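Side-chain contacts in putative bacteriocin (Brevibacillus laterosporus, PDB 4OZK), which acts as a broad-spectrum, leaderless class IId bacteriocin, an antimicrobial peptide with a defensin-like fold stapled by intramolecular disulfides: residues A[14-19]-A[25-30]; A[29-32]-A[38-41]. All coordinates share one frame; numbering follows the deposited sequence.

Both contacts lie in one antiparallel three-stranded sheet whose order across the sheet follows the chain: 8-19, 24-33, 38-48. Contact 1 pairs 14-19 with 25-30, in the first hairpin; contact 2 pairs 29-32 with 38-41, in the second. Strand 24-33 is the middle one and serves both, V29 and Y30 belonging to each contact, while the centres stand about 13 Å apart. They also touch directly, H28 CE1 lying 3.1 Å from Y40 OH. Each contact contains a half-cystine, C18 bonded to C49 and C41 bonded to C2, so disulfides tie both chain ends to the sheet, consistent with the heat stability of this defensin-like peptide.

Contact 1 (A[14-19]-A[25-30]); sequences TDYQCH and MYRHVY
This is a surface contact within an antiparallel beta hairpin, joining the end of the outer strand 8-19 to the middle strand 24-33 of the defensin-like sheet. The register rests on the hydrogen-bonded pair Q17-Y26, whose two backbone bonds are Q17 N to Y26 O and Y26 N to Q17 O, both 2.9 Å, and on the non-hydrogen-bonded pair C18-M25 next to it. Before Q17 the first segment leaves regular pairing, and T14 remakes the link partly with its side chain. Its N donates to H28 O, while OG1 takes the N-H of H28 at 2.9 Å and a nearly straight 171°. With chi1 at 70°, OG1 is tucked in among the main-chain atoms of T14 and faces that amide.

The Y16 ring is clamped on opposite faces. R27 CD sits almost over the ring centre, 3.7 Å from the centroid, and the guanidinium beyond it lies flat on the ring, planes 13° apart. The extended R27 chain, straight from CG to NE, carries the charged group along the ring to E44, which forms a salt bridge with NE. M25 CE covers the other face nearer the rim, 3.4 Å from Y16 CG; chi3 bends the chain to bring the methyl there, and SD stands obliquely farther off in a Met-aromatic contact.

On the side of the sheet bearing Q17 and Y26, Q17 CB rests over the tyrosine face and Q17 OE1 is 2.7 Å from Y26 OH. The H19 ring meets Y26 obliquely, and its ND1 is hydrogen-bonded to the backbone N of L21 and of E22. A water bridges the two segments, accepting from Y16 N and, at 3.1 Å, from R27 NH1 at the guanidinium edge.

Contact 2 (A[29-32]-A[38-41]); sequences VYAI and QVYC
This contact belongs to the second beta hairpin of the defensin-like sheet, where strand 24-33 pairs with the start of strand 38-48. A31 and V39 form a hydrogen-bonded antiparallel pair, A31 N to V39 O and V39 N to A31 O, each 2.9 Å. Y30-Y40 and I32-Q38 flank it as non-hydrogen-bonded pairs, and C41 N extends the ladder to V29 O at 2.8 Å.

On the face bearing Y30 and Y40, the two rings are near parallel, planes 27° apart, but slid so far that they barely overlap. The touching is done by the root of Y40: its CA stands over the Y30 ring, and its CB lies 3.6 Å from Y30 CE1. With CG opposite the backbone N about the first bond, chi1 177° carries the Y40 ring along past the Y30 ring rather than over it, with its edge near V29 O; its OH is hydrogen-bonded with T43 OG1. Q38 OE1 approaches the Y30 ring obliquely, 3.8 Å from Y30 CG, the amide and ring planes 55° apart.

On the other face A31 CB meets V39 CG2 at 3.8 Å and C41 SG at 3.6 Å. That disulfide sulfur, bonded to C2, brings the N-terminal segment against the sheet; V39 packs on C2 and C4 there, while V29 and A31 rest on W11 of strand 8-19.

Contact 1 (A[14-19]-A[25-30])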
loop_
_atom_site.group_PDB
_atom_site.type_symbol
_atom_site.label_atom_id
_atom_site.label_comp_id
_atom_site.label_asym_id
_atom_site.label_seq_id
_atom_site.Cartn_x
_atom_site.Cartn_y
_atom_site.Cartn_z
ATOM N N THR A 14 3.066 -4.041 -0.997
ATOM C CA THR A 14 3.662 -5.121 -0.236
ATOM C C THR A 14 2.821 -6.387 -0.404
ATOM O O THR A 14 1.707 -6.357 -0.960
ATOM C CB THR A 14 3.757 -4.748 1.266
ATOM O OG1 THR A 14 2.443 -4.721 1.845
ATOM C CG2 THR A 14 4.399 -3.368 1.426
ATOM N N ASP A 15 3.353 -7.503 0.070
ATOM C CA ASP A 15 2.605 -8.744 0.031
ATOM C C ASP A 15 1.663 -8.887 1.228
ATOM O O ASP A 15 1.907 -8.334 2.309
ATOM C CB ASP A 15 3.557 -9.931 -0.074
ATOM C CG ASP A 15 4.144 -10.074 -1.460
ATOM O OD1 ASP A 15 3.528 -9.557 -2.426
ATOM O OD2 ASP A 15 5.215 -10.703 -1.582
ATOM N N TYR A 16 0.572 -9.619 1.021
ATOM C CA TYR A 16 -0.412 -9.839 2.077
ATOM C C TYR A 16 0.204 -10.483 3.335
ATOM O O TYR A 16 1.085 -11.345 3.247
ATOM C CB TYR A 16 -1.565 -10.700 1.550
ATOM C CG TYR A 16 -2.683 -9.937 0.863
ATOM C CD1 TYR A 16 -3.445 -9.006 1.567
ATOM C CD2 TYR A 16 -3.010 -10.180 -0.474
ATOM C CE1 TYR A 16 -4.494 -8.311 0.961
ATOM C CE2 TYR A 16 -4.063 -9.491 -1.097
ATOM C CZ TYR A 16 -4.801 -8.564 -0.366
ATOM O OH TYR A 16 -5.847 -7.878 -0.952
ATOM N N GLN A 17 -0.250 -10.035 4.501
ATOM C CA GLN A 17 0.184 -10.588 5.779
ATOM C C GLN A 17 -1.078 -10.907 6.520
ATOM O O GLN A 17 -2.089 -10.244 6.314
ATOM C CB GLN A 17 0.937 -9.535 6.602
ATOM C CG GLN A 17 2.438 -9.480 6.404
ATOM C CD GLN A 17 3.065 -8.423 7.292
ATOM O OE1 GLN A 17 2.522 -8.096 8.347
ATOM N NE2 GLN A 17 4.196 -7.871 6.866
ATOM N N CYS A 18 -1.039 -11.897 7.400
ATOM C CA CYS A 18 -2.199 -12.149 8.248
ATOM C C CYS A 18 -2.183 -11.215 9.457
ATOM O O CYS A 18 -1.151 -11.065 10.130
ATOM C CB CYS A 18 -2.246 -13.611 8.707
ATOM S SG CYS A 18 -3.756 -14.012 9.642
ATOM N N HIS A 19 -3.315 -10.566 9.720
ATOM C CA HIS A 19 -3.478 -9.804 10.953
ATOM C C HIS A 19 -4.001 -10.726 12.065
ATOM O O HIS A 19 -5.118 -11.236 11.979
ATOM C CB HIS A 19 -4.434 -8.625 10.738
ATOM C CG HIS A 19 -4.299 -7.559 11.774
ATOM N ND1 HIS A 19 -4.744 -7.723 13.069
ATOM C CD2 HIS A 19 -3.743 -6.327 11.718
ATOM C CE1 HIS A 19 -4.479 -6.628 13.763
ATOM N NE2 HIS A 19 -3.872 -5.766 12.966
ATOM N N MET A 25 -6.319 -10.804 6.137
ATOM C CA MET A 25 -5.064 -10.413 5.505
ATOM C C MET A 25 -5.076 -8.963 5.036
ATOM O O MET A 25 -6.095 -8.462 4.542
ATOM C CB MET A 25 -4.766 -11.314 4.305
ATOM C CG MET A 25 -4.815 -12.797 4.598
ATOM S SD MET A 25 -4.374 -13.700 3.106
ATOM C CE MET A 25 -4.762 -12.463 1.865
ATOM N N TYR A 26 -3.933 -8.295 5.171
ATOM C CA TYR A 26 -3.792 -6.915 4.714
ATOM C C TYR A 26 -2.474 -6.731 3.968
ATOM O O TYR A 26 -1.512 -7.493 4.154
ATOM C CB TYR A 26 -3.834 -5.950 5.903
ATOM C CG TYR A 26 -2.630 -6.079 6.816
ATOM C CD1 TYR A 26 -1.511 -5.259 6.649
ATOM C CD2 TYR A 26 -2.612 -7.030 7.841
ATOM C CE1 TYR A 26 -0.401 -5.390 7.478
ATOM C CE2 TYR A 26 -1.516 -7.164 8.679
ATOM C CZ TYR A 26 -0.417 -6.343 8.494
ATOM O OH TYR A 26 0.663 -6.483 9.332
ATOM N N ARG A 27 -2.429 -5.721 3.112
ATOM C CA ARG A 27 -1.169 -5.298 2.524
ATOM C C ARG A 27 -1.203 -3.800 2.339
ATOM O O ARG A 27 -2.268 -3.171 2.460
ATOM C CB ARG A 27 -0.896 -6.012 1.197
ATOM C CG ARG A 27 -1.885 -5.705 0.087
ATOM C CD ARG A 27 -1.576 -6.554 -1.135
ATOM N NE ARG A 27 -2.468 -6.232 -2.249
ATOM C CZ ARG A 27 -2.559 -6.938 -3.371
ATOM N NH1 ARG A 27 -1.812 -8.021 -3.538
ATOM N NH2 ARG A 27 -3.400 -6.562 -4.326
ATOM N N HIS A 28 -0.041 -3.227 2.045
ATOM C CA HIS A 28 0.091 -1.778 1.917
ATOM C C HIS A 28 0.259 -1.384 0.453
ATOM O O HIS A 28 1.129 -1.917 -0.239
ATOM C CB HIS A 28 1.303 -1.302 2.717
ATOM C CG HIS A 28 1.153 -1.473 4.200
ATOM N ND1 HIS A 28 -0.054 -1.772 4.798
ATOM C CD2 HIS A 28 2.058 -1.373 5.203
ATOM C CE1 HIS A 28 0.115 -1.849 6.109
ATOM N NE2 HIS A 28 1.385 -1.614 6.379
ATOM N N VAL A 29 -0.574 -0.462 -0.026
ATOM C CA VAL A 29 -0.448 0.021 -1.404
ATOM C C VAL A 29 0.385 1.298 -1.457
ATOM O O VAL A 29 0.095 2.287 -0.767
ATOM C CB VAL A 29 -1.812 0.267 -2.059
ATOM C CG1 VAL A 29 -1.613 0.763 -3.478
ATOM C CG2 VAL A 29 -2.628 -1.011 -2.059
ATOM N N TYR A 30 1.432 1.265 -2.273
ATOM C CA TYR A 30 2.366 2.378 -2.362
ATOM C C TYR A 30 2.344 2.968 -3.765
ATOM O O TYR A 30 2.428 2.236 -4.753
ATOM C CB TYR A 30 3.783 1.891 -2.040
ATOM C CG TYR A 30 4.094 1.783 -0.562
ATOM C CD1 TYR A 30 4.671 2.853 0.121
ATOM C CD2 TYR A 30 3.820 0.615 0.148
ATOM C CE1 TYR A 30 4.968 2.767 1.471
ATOM C CE2 TYR A 30 4.110 0.519 1.507
ATOM C CZ TYR A 30 4.682 1.600 2.156
ATOM O OH TYR A 30 4.978 1.520 3.498
HETATM O O HOH W 1 0.055 -10.132 -2.163
#

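Contact 2 (A[29-32]-A[38-41])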
loop_
_atom_site.group_PDB
_atom_site.type_symbol
_atom_site.label_atom_id
_atom_site.label_comp_id
_atom_site.label_asym_id
_atom_site.label_seq_id
_atom_site.Cartn_x
_atom_site.Cartn_y
_atom_site.Cartn_z
ATOM N N VAL A 29 -0.574 -0.462 -0.026
ATOM C CA VAL A 29 -0.448 0.021 -1.404
ATOM C C VAL A 29 0.385 1.298 -1.457
ATOM O O VAL A 29 0.095 2.287 -0.767
ATOM C CB VAL A 29 -1.812 0.267 -2.059
ATOM C CG1 VAL A 29 -1.613 0.763 -3.478
ATOM C CG2 VAL A 29 -2.628 -1.011 -2.059
ATOM N N TYR A 30 1.432 1.265 -2.273
ATOM C CA TYR A 30 2.366 2.378 -2.362
ATOM C C TYR A 30 2.344 2.968 -3.765
ATOM O O TYR A 30 2.428 2.236 -4.753
ATOM C CB TYR A 30 3.783 1.891 -2.040
ATOM C CG TYR A 30 4.094 1.783 -0.562
ATOM C CD1 TYR A 30 4.671 2.853 0.121
ATOM C CD2 TYR A 30 3.820 0.615 0.148
ATOM C CE1 TYR A 30 4.968 2.767 1.471
ATOM C CE2 TYR A 30 4.110 0.519 1.507
ATOM C CZ TYR A 30 4.682 1.600 2.156
ATOM O OH TYR A 30 4.978 1.520 3.498
ATOM N N ALA A 31 2.223 4.285 -3.872
ATOM C CA ALA A 31 2.437 4.905 -5.176
ATOM C C ALA A 31 3.921 5.219 -5.303
ATOM O O ALA A 31 4.584 5.537 -4.308
ATOM C CB ALA A 31 1.591 6.168 -5.342
ATOM N N ILE A 32 4.457 5.094 -6.515
ATOM C CA ILE A 32 5.824 5.528 -6.783
ATOM C C ILE A 32 5.761 6.960 -7.324
ATOM O O ILE A 32 4.977 7.250 -8.240
ATOM C CB ILE A 32 6.535 4.577 -7.777
ATOM C CG1 ILE A 32 6.505 3.130 -7.247
ATOM C CG2 ILE A 32 7.981 5.050 -8.055
ATOM C CD1 ILE A 32 7.036 2.072 -8.243
ATOM N N GLN A 38 8.456 6.749 -2.554
ATOM C CA GLN A 38 7.215 5.998 -2.493
ATOM C C GLN A 38 6.342 6.603 -1.421
ATOM O O GLN A 38 6.844 7.150 -0.448
ATOM C CB GLN A 38 7.485 4.535 -2.161
ATOM C CG GLN A 38 8.230 3.786 -3.249
ATOM C CD GLN A 38 8.199 2.296 -3.016
ATOM O OE1 GLN A 38 7.542 1.825 -2.089
ATOM N NE2 GLN A 38 8.899 1.541 -3.858
ATOM N N VAL A 39 5.031 6.521 -1.600
ATOM C CA VAL A 39 4.119 7.036 -0.591
ATOM C C VAL A 39 3.096 5.955 -0.280
ATOM O O VAL A 39 2.583 5.288 -1.186
ATOM C CB VAL A 39 3.458 8.380 -1.021
ATOM C CG1 VAL A 39 4.509 9.484 -1.099
ATOM C CG2 VAL A 39 2.780 8.240 -2.365
ATOM N N TYR A 40 2.833 5.766 1.010
ATOM C CA TYR A 40 1.883 4.770 1.494
ATOM C C TYR A 40 0.491 5.364 1.287
ATOM O O TYR A 40 0.173 6.398 1.875
ATOM C CB TYR A 40 2.218 4.489 2.967
ATOM C CG TYR A 40 1.328 3.522 3.734
ATOM C CD1 TYR A 40 0.355 2.753 3.105
ATOM C CD2 TYR A 40 1.465 3.406 5.112
ATOM C CE1 TYR A 40 -0.466 1.889 3.837
ATOM C CE2 TYR A 40 0.663 2.559 5.850
ATOM C CZ TYR A 40 -0.304 1.808 5.212
ATOM O OH TYR A 40 -1.095 0.968 5.961
ATOM N N CYS A 41 -0.320 4.737 0.421
ATOM C CA CYS A 41 -1.626 5.308 0.021
ATOM C C CYS A 41 -2.835 4.729 0.733
ATOM O O CYS A 41 -3.736 5.466 1.146
ATOM C CB CYS A 41 -1.870 5.149 -1.483
ATOM S SG CYS A 41 -0.693 5.985 -2.512
#